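Local structure of glucose-6-phosphate dehydrogenase (5AQ1) at residues Ser153-Val156 against Gly157-Gly161; Leu177-Glu180 against Lys181-Arg185; Pro199-Asn202 against Glu203-Phe207; Asp186-Thr189 against Ser190-Leu193. The protein oxidises glucose 6-phosphate with NADP+ as hydride acceptor, the NADPH-forming first step of the pentose phosphate pathway in Trypanosoma cruzi. All blocks are in the same frame, centred on the assembly; numbering follows the deposited sequence.

Contact 1. Residues Ser153-Val156 against Gly157-Gly161; sequences SVFV and GVCRG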
loop_
_atom_site.group_PDB
_atom_site.type_symbol
_atom_site.label_atom_id
_atom_site.label_comp_id
_atom_site.label_asym_id
_atom_site.label_seq_id
_atom_site.Cartn_x
_atom_site.Cartn_y
_atom_site.Cartn_z
ATOM N N SER B 153 -41.218 -27.544 -11.532
ATOM C CA SER B 153 -41.718 -28.872 -11.909
ATOM C C SER B 153 -41.861 -29.071 -13.426
ATOM O O SER B 153 -41.599 -30.159 -13.930
ATOM C CB SER B 153 -43.056 -29.156 -11.222
ATOM O OG SER B 153 -44.011 -28.153 -11.529
ATOM N N VAL B 154 -42.265 -28.026 -14.147
ATOM C CA VAL B 154 -42.482 -28.128 -15.601
ATOM C C VAL B 154 -41.304 -27.633 -16.447
ATOM O O VAL B 154 -41.349 -27.721 -17.671
ATOM C CB VAL B 154 -43.754 -27.366 -16.046
ATOM C CG1 VAL B 154 -44.948 -27.765 -15.188
ATOM C CG2 VAL B 154 -43.545 -25.857 -16.013
ATOM N N PHE B 155 -40.254 -27.136 -15.799
ATOM C CA PHE B 155 -39.158 -26.445 -16.488
ATOM C C PHE B 155 -38.527 -27.223 -17.645
ATOM O O PHE B 155 -38.455 -26.720 -18.766
ATOM C CB PHE B 155 -38.065 -26.060 -15.485
ATOM C CG PHE B 155 -36.877 -25.394 -16.116
ATOM C CD1 PHE B 155 -36.971 -24.099 -16.595
ATOM C CD2 PHE B 155 -35.664 -26.070 -16.244
ATOM C CE1 PHE B 155 -35.883 -23.484 -17.186
ATOM C CE2 PHE B 155 -34.570 -25.458 -16.831
ATOM C CZ PHE B 155 -34.679 -24.162 -17.303
ATOM N N VAL B 156 -38.060 -28.435 -17.365
ATOM C CA VAL B 156 -37.301 -29.211 -18.348
ATOM C C VAL B 156 -38.173 -29.600 -19.542
ATOM O O VAL B 156 -37.725 -29.531 -20.687
ATOM C CB VAL B 156 -36.667 -30.474 -17.719
ATOM C CG1 VAL B 156 -35.946 -31.301 -18.774
ATOM C CG2 VAL B 156 -35.693 -30.092 -16.605
ATOM N N GLY B 157 -39.416 -29.998 -19.268
ATOM C CA GLY B 157 -40.383 -30.337 -20.316
ATOM C C GLY B 157 -40.646 -29.192 -21.278
ATOM O O GLY B 157 -40.757 -29.402 -22.487
ATOM N N VAL B 158 -40.730 -27.977 -20.741
ATOM C CA VAL B 158 -40.944 -26.781 -21.557
ATOM C C VAL B 158 -39.715 -26.464 -22.394
ATOM O O VAL B 158 -39.838 -26.093 -23.560
ATOM C CB VAL B 158 -41.304 -25.560 -20.689
ATOM C CG1 VAL B 158 -41.326 -24.283 -21.519
ATOM C CG2 VAL B 158 -42.660 -25.771 -20.041
ATOM N N CYS B 159 -38.536 -26.602 -21.796
ATOM C CA CYS B 159 -37.283 -26.410 -22.518
ATOM C C CYS B 159 -37.138 -27.411 -23.672
ATOM O O CYS B 159 -36.671 -27.053 -24.751
ATOM C CB CYS B 159 -36.091 -26.520 -21.562
ATOM S SG CYS B 159 -35.966 -25.158 -20.373
ATOM N N ARG B 160 -37.551 -28.658 -23.447
ATOM C CA ARG B 160 -37.491 -29.684 -24.490
ATOM C C ARG B 160 -38.450 -29.392 -25.641
ATOM O O ARG B 160 -38.088 -29.547 -26.803
ATOM C CB ARG B 160 -37.773 -31.074 -23.910
ATOM C CG ARG B 160 -36.578 -31.666 -23.186
ATOM C CD ARG B 160 -36.875 -33.026 -22.580
ATOM N NE ARG B 160 -35.754 -33.466 -21.746
ATOM C CZ ARG B 160 -35.808 -34.429 -20.827
ATOM N NH1 ARG B 160 -36.939 -35.092 -20.593
ATOM N NH2 ARG B 160 -34.717 -34.730 -20.128
ATOM N N GLY B 161 -39.670 -28.978 -25.309
ATOM C CA GLY B 161 -40.676 -28.629 -26.312
ATOM C C GLY B 161 -40.267 -27.444 -27.167
ATOM O O GLY B 161 -40.419 -27.471 -28.388
#

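Contact 2. Residues Leu177-Glu180 against Lys181-Arg185; sequences LIVE and KPFGR. With NDP (NADPH dihydro-nicotinamide-adenine-dinucleotide phosphate), chain G; BG6 (6-O-phosphono-beta-D-glucopyranose), chain F.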
loop_
_atom_site.group_PDB
_atom_site.type_symbol
_atom_site.label_atom_id
_atom_site.label_comp_id
_atom_site.label_asym_id
_atom_site.label_seq_id
_atom_site.Cartn_x
_atom_site.Cartn_y
_atom_site.Cartn_z
ATOM N N LEU B 177 -33.525 -17.518 -23.871
ATOM C CA LEU B 177 -34.363 -18.068 -22.813
ATOM C C LEU B 177 -34.097 -17.327 -21.514
ATOM O O LEU B 177 -32.983 -17.365 -20.999
ATOM C CB LEU B 177 -34.038 -19.549 -22.595
ATOM C CG LEU B 177 -34.757 -20.607 -23.433
ATOM C CD1 LEU B 177 -36.146 -20.880 -22.877
ATOM C CD2 LEU B 177 -34.822 -20.209 -24.900
ATOM N N ILE B 178 -35.115 -16.661 -20.983
ATOM C CA ILE B 178 -35.036 -16.113 -19.640
ATOM C C ILE B 178 -35.666 -17.126 -18.683
ATOM O O ILE B 178 -36.829 -17.508 -18.843
ATOM C CB ILE B 178 -35.720 -14.736 -19.540
ATOM C CG1 ILE B 178 -34.930 -13.705 -20.351
ATOM C CG2 ILE B 178 -35.801 -14.287 -18.089
ATOM C CD1 ILE B 178 -35.659 -12.396 -20.578
ATOM N N VAL B 179 -34.888 -17.559 -17.694
ATOM C CA VAL B 179 -35.309 -18.606 -16.762
ATOM C C VAL B 179 -35.168 -18.128 -15.316
ATOM O O VAL B 179 -34.273 -17.347 -14.999
ATOM C CB VAL B 179 -34.517 -19.914 -16.991
ATOM C CG1 VAL B 179 -34.701 -20.397 -18.419
ATOM C CG2 VAL B 179 -33.037 -19.729 -16.711
ATOM N N GLU B 180 -36.061 -18.603 -14.449
ATOM C CA GLU B 180 -36.146 -18.132 -13.067
ATOM C C GLU B 180 -35.728 -19.205 -12.064
ATOM O O GLU B 180 -35.773 -20.400 -12.359
ATOM C CB GLU B 180 -37.576 -17.685 -12.760
ATOM C CG GLU B 180 -38.004 -16.395 -13.449
ATOM C CD GLU B 180 -37.557 -15.131 -12.722
ATOM O OE1 GLU B 180 -37.250 -15.188 -11.507
ATOM O OE2 GLU B 180 -37.541 -14.065 -13.376
ATOM N N LYS B 181 -35.333 -18.761 -10.872
ATOM C CA LYS B 181 -34.981 -19.665 -9.773
ATOM C C LYS B 181 -36.273 -20.271 -9.207
ATOM O O LYS B 181 -37.346 -19.741 -9.465
ATOM C CB LYS B 181 -34.180 -18.908 -8.700
ATOM C CG LYS B 181 -34.986 -17.991 -7.791
ATOM C CD LYS B 181 -34.057 -17.228 -6.857
ATOM C CE LYS B 181 -34.815 -16.281 -5.936
ATOM N NZ LYS B 181 -35.415 -16.962 -4.756
ATOM N N PRO B 182 -36.203 -21.364 -8.446
ATOM C CA PRO B 182 -34.971 -22.033 -8.020
ATOM C C PRO B 182 -34.270 -22.818 -9.122
ATOM O O PRO B 182 -34.933 -23.363 -10.010
ATOM C CB PRO B 182 -35.469 -23.005 -6.948
ATOM C CG PRO B 182 -36.858 -23.340 -7.375
ATOM C CD PRO B 182 -37.407 -22.078 -7.985
ATOM N N PHE B 183 -32.939 -22.864 -9.057
ATOM C CA PHE B 183 -32.138 -23.712 -9.938
ATOM C C PHE B 183 -31.595 -24.877 -9.112
ATOM O O PHE B 183 -30.440 -24.870 -8.680
ATOM C CB PHE B 183 -30.990 -22.918 -10.562
ATOM C CG PHE B 183 -31.431 -21.676 -11.280
ATOM C CD1 PHE B 183 -32.032 -21.759 -12.525
ATOM C CD2 PHE B 183 -31.241 -20.424 -10.713
ATOM C CE1 PHE B 183 -32.438 -20.616 -13.194
ATOM C CE2 PHE B 183 -31.647 -19.277 -11.375
ATOM C CZ PHE B 183 -32.247 -19.372 -12.616
ATOM N N GLY B 184 -32.447 -25.868 -8.880
ATOM C CA GLY B 184 -32.142 -26.946 -7.941
ATOM C C GLY B 184 -32.237 -26.479 -6.496
ATOM O O GLY B 184 -32.679 -25.356 -6.217
ATOM N N ARG B 185 -31.838 -27.360 -5.580
ATOM C CA ARG B 185 -31.816 -27.061 -4.140
ATOM C C ARG B 185 -30.464 -27.367 -3.472
ATOM O O ARG B 185 -30.307 -27.161 -2.272
ATOM C CB ARG B 185 -32.970 -27.786 -3.417
ATOM C CG ARG B 185 -33.251 -29.200 -3.911
ATOM C CD ARG B 185 -34.417 -29.847 -3.181
ATOM N NE ARG B 185 -34.080 -30.149 -1.791
ATOM C CZ ARG B 185 -34.491 -29.460 -0.726
ATOM N NH1 ARG B 185 -35.289 -28.406 -0.855
ATOM N NH2 ARG B 185 -34.098 -29.838 0.489
HETATM P PA NDP G . -47.096 -19.422 -10.071
HETATM O O1A NDP G . -47.312 -20.410 -8.948
HETATM O O2A NDP G . -47.906 -18.139 -10.107
HETATM O O5B NDP G . -47.265 -20.236 -11.445
HETATM C C5B NDP G . -47.099 -19.566 -12.690
HETATM C C4B NDP G . -48.071 -20.114 -13.726
HETATM O O4B NDP G . -47.648 -21.435 -14.079
HETATM C C3B NDP G . -49.518 -20.226 -13.250
HETATM O O3B NDP G . -50.324 -19.103 -13.622
HETATM C C2B NDP G . -50.011 -21.486 -13.922
HETATM O O2B NDP G . -50.589 -21.164 -15.183
HETATM C C1B NDP G . -48.766 -22.326 -14.140
HETATM N N9A NDP G . -48.686 -23.393 -13.109
HETATM C C8A NDP G . -48.782 -23.247 -11.766
HETATM N N7A NDP G . -48.671 -24.446 -11.140
HETATM C C5A NDP G . -48.502 -25.381 -12.093
HETATM C C6A NDP G . -48.319 -26.848 -12.134
HETATM N N6A NDP G . -48.295 -27.565 -10.985
HETATM N N1A NDP G . -48.174 -27.440 -13.349
HETATM C C2A NDP G . -48.195 -26.736 -14.500
HETATM N N3A NDP G . -48.358 -25.399 -14.529
HETATM C C4A NDP G . -48.514 -24.683 -13.387
HETATM O O3 NDP G . -45.525 -19.078 -10.181
HETATM P PN NDP G . -44.932 -17.589 -10.007
HETATM O O1N NDP G . -45.465 -16.675 -11.083
HETATM O O2N NDP G . -45.077 -17.194 -8.554
HETATM O O5D NDP G . -43.373 -17.842 -10.309
HETATM C C5D NDP G . -42.908 -18.234 -11.599
HETATM C C4D NDP G . -41.428 -18.587 -11.515
HETATM O O4D NDP G . -40.677 -17.450 -11.074
HETATM C C3D NDP G . -41.178 -19.694 -10.506
HETATM O O3D NDP G . -40.192 -20.603 -11.004
HETATM C C2D NDP G . -40.673 -18.978 -9.270
HETATM O O2D NDP G . -39.817 -19.814 -8.477
HETATM C C1D NDP G . -39.977 -17.751 -9.859
HETATM N N1N NDP G . -39.960 -16.626 -8.910
HETATM C C2N NDP G . -41.047 -15.855 -8.743
HETATM C C3N NDP G . -41.060 -14.791 -7.845
HETATM C C7N NDP G . -42.287 -13.940 -7.682
HETATM O O7N NDP G . -42.144 -12.749 -7.450
HETATM N N7N NDP G . -43.505 -14.480 -7.781
HETATM C C4N NDP G . -39.838 -14.462 -7.021
HETATM C C5N NDP G . -38.733 -15.374 -7.295
HETATM C C6N NDP G . -38.836 -16.404 -8.219
HETATM P P2B NDP G . -51.650 -22.112 -15.937
HETATM O O1X NDP G . -52.271 -22.979 -14.870
HETATM O O2X NDP G . -52.598 -21.095 -16.529
HETATM O O3X NDP G . -50.825 -22.884 -16.943
HETATM C C1 BG6 F . -37.365 -13.357 -4.198
HETATM C C2 BG6 F . -37.457 -14.318 -3.014
HETATM O O1 BG6 F . -36.375 -13.809 -5.130
HETATM O O5 BG6 F . -37.007 -12.052 -3.731
HETATM C C3 BG6 F . -38.463 -13.787 -2.006
HETATM O O2 BG6 F . -37.843 -15.622 -3.458
HETATM C C4 BG6 F . -38.038 -12.388 -1.590
HETATM O O3 BG6 F . -38.551 -14.631 -0.854
HETATM C C5 BG6 F . -37.960 -11.494 -2.821
HETATM O O4 BG6 F . -38.971 -11.869 -0.641
HETATM C C6 BG6 F . -37.566 -10.068 -2.448
HETATM O O6 BG6 F . -37.310 -9.293 -3.620
HETATM P P BG6 F . -37.217 -7.690 -3.521
HETATM O O1P BG6 F . -36.168 -7.429 -2.465
HETATM O O2P BG6 F . -36.789 -7.252 -4.893
HETATM O O3P BG6 F . -38.618 -7.280 -3.134
HETATM O O HOH W 1 -34.719 -16.007 -10.814
#

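Contact 3. Residues Pro199-Asn202 against Glu203-Phe207; sequences PLFN and ERQVF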
loop_
_atom_site.group_PDB
_atom_site.type_symbol
_atom_site.label_atom_id
_atom_site.label_comp_id
_atom_site.label_asym_id
_atom_site.label_seq_id
_atom_site.Cartn_x
_atom_site.Cartn_y
_atom_site.Cartn_z
ATOM N N PRO B 199 -27.881 -30.155 -23.946
ATOM C CA PRO B 199 -28.165 -30.495 -25.347
ATOM C C PRO B 199 -29.306 -29.698 -26.003
ATOM O O PRO B 199 -29.451 -29.749 -27.224
ATOM C CB PRO B 199 -28.543 -31.977 -25.272
ATOM C CG PRO B 199 -29.124 -32.140 -23.913
ATOM C CD PRO B 199 -28.349 -31.208 -23.025
ATOM N N LEU B 200 -30.100 -28.979 -25.210
ATOM C CA LEU B 200 -31.258 -28.236 -25.723
ATOM C C LEU B 200 -30.904 -26.821 -26.185
ATOM O O LEU B 200 -31.426 -26.348 -27.195
ATOM C CB LEU B 200 -32.348 -28.153 -24.651
ATOM C CG LEU B 200 -32.751 -29.464 -23.971
ATOM C CD1 LEU B 200 -33.812 -29.192 -22.919
ATOM C CD2 LEU B 200 -33.244 -30.489 -24.981
ATOM N N PHE B 201 -30.033 -26.149 -25.428
ATOM C CA PHE B 201 -29.649 -24.761 -25.698
ATOM C C PHE B 201 -28.163 -24.532 -25.453
ATOM O O PHE B 201 -27.563 -25.184 -24.603
ATOM C CB PHE B 201 -30.428 -23.807 -24.788
ATOM C CG PHE B 201 -31.910 -23.843 -24.996
ATOM C CD1 PHE B 201 -32.492 -23.140 -26.040
ATOM C CD2 PHE B 201 -32.727 -24.574 -24.144
ATOM C CE1 PHE B 201 -33.860 -23.170 -26.237
ATOM C CE2 PHE B 201 -34.099 -24.607 -24.335
ATOM C CZ PHE B 201 -34.667 -23.904 -25.383
ATOM N N ASN B 202 -27.583 -23.591 -26.193
ATOM C CA ASN B 202 -26.237 -23.101 -25.905
ATOM C C ASN B 202 -26.282 -22.210 -24.680
ATOM O O ASN B 202 -27.318 -21.617 -24.376
ATOM C CB ASN B 202 -25.688 -22.285 -27.072
ATOM C CG ASN B 202 -25.495 -23.096 -28.340
ATOM O OD1 ASN B 202 -25.364 -22.509 -29.406
ATOM N ND2 ASN B 202 -25.476 -24.431 -28.247
ATOM N N GLU B 203 -25.158 -22.106 -23.982
ATOM C CA GLU B 203 -25.069 -21.247 -22.803
ATOM C C GLU B 203 -25.282 -19.776 -23.168
ATOM O O GLU B 203 -25.802 -19.005 -22.364
ATOM C CB GLU B 203 -23.714 -21.438 -22.113
ATOM C CG GLU B 203 -23.529 -20.663 -20.812
ATOM C CD GLU B 203 -24.459 -21.104 -19.694
ATOM O OE1 GLU B 203 -25.156 -22.138 -19.826
ATOM O OE2 GLU B 203 -24.480 -20.407 -18.662
ATOM N N ARG B 204 -24.882 -19.402 -24.381
ATOM C CA ARG B 204 -25.135 -18.064 -24.914
ATOM C C ARG B 204 -26.626 -17.714 -24.971
ATOM O O ARG B 204 -26.999 -16.556 -24.795
ATOM C CB ARG B 204 -24.530 -17.937 -26.312
ATOM C CG ARG B 204 -23.022 -17.760 -26.325
ATOM C CD ARG B 204 -22.532 -17.373 -27.713
ATOM N NE ARG B 204 -23.097 -18.223 -28.765
ATOM C CZ ARG B 204 -22.660 -19.442 -29.094
ATOM N NH1 ARG B 204 -21.633 -20.003 -28.458
ATOM N NH2 ARG B 204 -23.261 -20.109 -30.072
ATOM N N GLN B 205 -27.468 -18.715 -25.215
ATOM C CA GLN B 205 -28.910 -18.510 -25.343
ATOM C C GLN B 205 -29.648 -18.454 -24.009
ATOM O O GLN B 205 -30.766 -17.955 -23.950
ATOM C CB GLN B 205 -29.525 -19.616 -26.200
ATOM C CG GLN B 205 -29.001 -19.659 -27.621
ATOM C CD GLN B 205 -29.534 -20.846 -28.397
ATOM O OE1 GLN B 205 -29.481 -21.983 -27.927
ATOM N NE2 GLN B 205 -30.041 -20.590 -29.600
ATOM N N VAL B 206 -29.037 -18.972 -22.947
ATOM C CA VAL B 206 -29.690 -19.030 -21.640
ATOM C C VAL B 206 -29.352 -17.804 -20.787
ATOM O O VAL B 206 -28.185 -17.454 -20.613
ATOM C CB VAL B 206 -29.312 -20.311 -20.872
ATOM C CG1 VAL B 206 -29.999 -20.342 -19.513
ATOM C CG2 VAL B 206 -29.691 -21.547 -21.681
ATOM N N PHE B 207 -30.396 -17.174 -20.254
ATOM C CA PHE B 207 -30.277 -15.987 -19.421
ATOM C C PHE B 207 -30.927 -16.256 -18.066
ATOM O O PHE B 207 -32.120 -16.023 -17.880
ATOM C CB PHE B 207 -30.941 -14.798 -20.122
ATOM C CG PHE B 207 -30.130 -14.243 -21.254
ATOM C CD1 PHE B 207 -29.995 -14.947 -22.439
ATOM C CD2 PHE B 207 -29.486 -13.025 -21.130
ATOM C CE1 PHE B 207 -29.236 -14.443 -23.482
ATOM C CE2 PHE B 207 -28.727 -12.512 -22.167
ATOM C CZ PHE B 207 -28.601 -13.221 -23.347
#

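Contact 4. Residues Asp186-Thr189 against Ser190-Leu193; sequences DTET and SEQL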
loop_
_atom_site.group_PDB
_atom_site.type_symbol
_atom_site.label_atom_id
_atom_site.label_comp_id
_atom_site.label_asym_id
_atom_site.label_seq_id
_atom_site.Cartn_x
_atom_site.Cartn_y
_atom_site.Cartn_z
ATOM N N ASP B 186 -29.498 -27.852 -4.250
ATOM C CA ASP B 186 -28.122 -28.052 -3.781
ATOM C C ASP B 186 -27.201 -28.235 -4.994
ATOM O O ASP B 186 -27.654 -28.112 -6.137
ATOM C CB ASP B 186 -28.028 -29.238 -2.804
ATOM C CG ASP B 186 -28.587 -30.533 -3.375
ATOM O OD1 ASP B 186 -28.595 -30.714 -4.613
ATOM O OD2 ASP B 186 -29.013 -31.382 -2.567
ATOM N N THR B 187 -25.925 -28.530 -4.757
ATOM C CA THR B 187 -24.961 -28.707 -5.847
ATOM C C THR B 187 -25.385 -29.803 -6.831
ATOM O O THR B 187 -25.343 -29.596 -8.045
ATOM C CB THR B 187 -23.551 -29.044 -5.312
ATOM O OG1 THR B 187 -23.231 -28.180 -4.215
ATOM C CG2 THR B 187 -22.503 -28.880 -6.413
ATOM N N GLU B 188 -25.793 -30.954 -6.300
ATOM C CA GLU B 188 -26.147 -32.114 -7.129
ATOM C C GLU B 188 -27.387 -31.899 -7.985
ATOM O O GLU B 188 -27.360 -32.128 -9.194
ATOM C CB GLU B 188 -26.338 -33.381 -6.274
ATOM C CG GLU B 188 -25.047 -33.890 -5.685
ATOM C CD GLU B 188 -24.040 -34.326 -6.744
ATOM O OE1 GLU B 188 -24.417 -34.509 -7.934
ATOM O OE2 GLU B 188 -22.855 -34.485 -6.381
ATOM N N THR B 189 -28.472 -31.472 -7.351
ATOM C CA THR B 189 -29.728 -31.260 -8.061
ATOM C C THR B 189 -29.602 -30.182 -9.135
ATOM O O THR B 189 -30.190 -30.302 -10.212
ATOM C CB THR B 189 -30.855 -30.868 -7.098
ATOM O OG1 THR B 189 -30.414 -29.794 -6.258
ATOM C CG2 THR B 189 -31.263 -32.056 -6.246
ATOM N N SER B 190 -28.830 -29.139 -8.840
ATOM C CA SER B 190 -28.605 -28.045 -9.780
ATOM C C SER B 190 -27.752 -28.490 -10.969
ATOM O O SER B 190 -27.980 -28.050 -12.096
ATOM C CB SER B 190 -27.941 -26.862 -9.067
ATOM O OG SER B 190 -27.971 -25.691 -9.868
ATOM N N GLU B 191 -26.777 -29.360 -10.715
ATOM C CA GLU B 191 -25.916 -29.887 -11.774
ATOM C C GLU B 191 -26.684 -30.784 -12.746
ATOM O O GLU B 191 -26.482 -30.701 -13.956
ATOM C CB GLU B 191 -24.743 -30.663 -11.175
ATOM C CG GLU B 191 -23.679 -31.061 -12.188
ATOM C CD GLU B 191 -22.558 -31.865 -11.564
ATOM O OE1 GLU B 191 -22.846 -32.896 -10.924
ATOM O OE2 GLU B 191 -21.386 -31.467 -11.716
ATOM N N GLN B 192 -27.548 -31.647 -12.213
ATOM C CA GLN B 192 -28.430 -32.471 -13.048
ATOM C C GLN B 192 -29.272 -31.601 -13.977
ATOM O O GLN B 192 -29.351 -31.857 -15.176
ATOM C CB GLN B 192 -29.354 -33.331 -12.182
ATOM C CG GLN B 192 -28.688 -34.578 -11.620
ATOM C CD GLN B 192 -29.347 -35.084 -10.346
ATOM O OE1 GLN B 192 -30.445 -34.650 -9.975
ATOM N NE2 GLN B 192 -28.674 -36.011 -9.663
ATOM N N LEU B 193 -29.884 -30.566 -13.404
ATOM C CA LEU B 193 -30.722 -29.627 -14.152
ATOM C C LEU B 193 -29.960 -28.965 -15.301
ATOM O O LEU B 193 -30.478 -28.858 -16.413
ATOM C CB LEU B 193 -31.289 -28.552 -13.215
ATOM C CG LEU B 193 -32.812 -28.439 -13.146
ATOM C CD1 LEU B 193 -33.415 -29.690 -12.526
ATOM C CD2 LEU B 193 -33.205 -27.202 -12.350
#

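Contact 1. Residues Ser153-Val156 against Gly157-Gly161
Val158, Cys159 and Arg160 each give their backbone N-H to the carbonyl four residues earlier, forming a regular helical turn. Val158 N reaches Val154 O at 3.1 Å. Cys159 N reaches Phe155 O at 3.0 Å. Arg160 N bonds to Val156 O at 2.9 Å.

Phe155 and Cys159, one turn apart, make a sulfur-aromatic contact. Phe155 holds CG anti to its backbone N (chi1 178°). Cys159 places SG anti to its carbonyl carbon (chi1 -69°), leaning back toward the ring. SG sits over one face, 3.7 Å from the Phe155 centroid and 20° off the ring normal. Its nearest ring atom is Phe155 CZ, at 3.5 Å from Cys159 SG. Helix 155-165 is the crossover of a beta-alpha-beta unit in the NADPH-binding Rossmann-type domain. It links the parallel strands 143-148 and 175-179. Val154, just before the helix, touches the NADPH.

Side-chain packing fills the rest of the turn. Val156 and Arg160 lie side by side and point the same way, with Val156 CG1 over one guanidinium face at 3.7 Å from Arg160 CZ. Val154 CG2 makes an apolar contact with Val158 CG2 at 4.1 Å, the two side chains crossing obliquely. Phe155 and Cys159 also pack on Leu148 of strand 143-148 and on Leu197 of helix 187-197.

Contact 2. Residues Leu177-Glu180 against Lys181-Arg185
Val179 touches Phe183 at the ring edge, with CG2 3.7 Å from Phe183 CE1. The two side chains cross at about a right angle. Glu180 follows where strand 175-179 ends. Its carbonyl O lies 3.4 Å from Phe183 CE1. The ring lies back beside the main chain, with Lys181 CA over one face.

The Glu180 side chain bends at chi2 (-83°) and splits its two oxygens between partners. OE2 is hydrogen-bonded to the hydroxyls of Tyr147 and Tyr442. OE1 accepts from a water at 2.7 Å, and the same water accepts from Lys181 N at 2.8 Å. Glu180 CB lies 3.5 Å from O4D of the NADPH.

From here the chain passes to the two bound ligands. Lys181 O accepts from the NADPH ribose O2D at 2.7 Å. The Lys181 side chain runs extended until chi4 (81°) turns NZ to O2 of the glucose 6-phosphate, at 3.1 Å. NZ also bonds to Asp268 O. The peptide before Pro182 is cis, which probably helps Lys181 O face the cofactor while its side chain reaches the sugar. This is the Glu-Lys-Pro-x-Gly motif of glucose-6-phosphate dehydrogenases, with its cis-proline, set between coenzyme and sugar.

Contact 3. Residues Pro199-Asn202 against Glu203-Phe207
Asn202 and Gln205 are joined by two bonds that run in opposite senses. Asn202 N donates to the side-chain oxygen Gln205 OE1 at 3.0 Å, with an N-H...O angle of 156°. The donor is tilted moderately from the amide carbonyl plane. In return Gln205 N donates to Asn202 O at 3.0 Å, coming from above the carbonyl plane. This second bond closes a beta turn with Glu203 and Arg204 at its corners, both helical in backbone. Val206 N adds a weak bond to the same Asn202 O at 3.5 Å, and a bond to Glu203 O.

Gln205 CB points back toward Asn202, and the extended chain (chi2 175°) gives the amide the reach to its N-H. The same OE1 lies at the edge of the Phe201 ring, in its plane, 3.7 Å from CD1 of Phe201. Ring and amide planes are 64° apart. Asn202 and Arg204 lie side by side, pointing the same way, with Asn202 CB over one guanidinium face. Asn202 OD1 is 3.3 Å from Arg204 NH2, but the angle is too poor for a hydrogen bond. Deeper in, Phe201 CB packs on Val206 CG2 at 3.9 Å.

Glu203 OE2 forms a salt bridge with Arg208 and takes the N-H of Val460. Phe201 touches Cys159 and Ser163 of helix 155-165 and Leu177 of strand 175-179. The turn leads from helix 187-197 into strand 206-208, an outermost strand of the chain's parallel sheet.

Contact 4. Residues Asp186-Thr189 against Ser190-Leu193
Asp186, whose carbonyl accepts from Ser190 N, turns its carboxylate forward over the helix start with chi1 at 55°. Thr189 brings OG1 between its backbone N and carbonyl carbon (chi1 50°), facing that carboxylate. Asp186 stands at the N-cap position of helix 187-197; its OD1 accepts from Thr189 N at 2.8 Å, nearly along the C-O axis. It also accepts from Thr189 OG1 at 2.6 Å, from above the carboxylate plane. OG1 in turn receives the N-H of Arg185. The helix end would probably favour the negative charge here.

Backbone bonds then begin the helix. The N-H groups of Ser190, Glu191, Gln192 and Leu193 bond in order to the carbonyls of Asp186, Thr187, Glu188 and Thr189, with Glu191 N 3.0 Å from Thr187 O. Glu188 and Glu191 lie side by side with OE1 atoms 3.7 Å apart, a pair of like charges.

Helix 460-479 packs on this end of the helix. Asp186 OD2 bonds to His475 and Thr187 OG1 to Thr471 OG1, while Ser190 touches Leu463 and Trp467. Helix 187-197 itself is the crossover between the parallel strands 175-179 and 206-208.

In the fold
The four contacts follow two successive beta-alpha-beta crossovers of the coenzyme domain. Contact 2 lies at the centre: Glu180, Lys181 and Pro182 line the NADPH pocket, and Lys181 also binds the glucose 6-phosphate. Contact 1 packs on it through Phe155 CE1 and Val179 CG1, 3.5 Å apart. Contact 4 joins it where Ser190 OG is hydrogen-bonded to Phe183 O at 2.9 Å. Contact 3 extends its sheet, with Leu177 O to Phe207 N at 2.7 Å. Contacts 1 and 3 meet where Leu200 CD1 touches Arg160 CG at 3.7 Å. Contacts 3 and 4 do not touch, their centres about 17 Å apart. The Val206 side chain of contact 3 is about 13 Å from the NADPH.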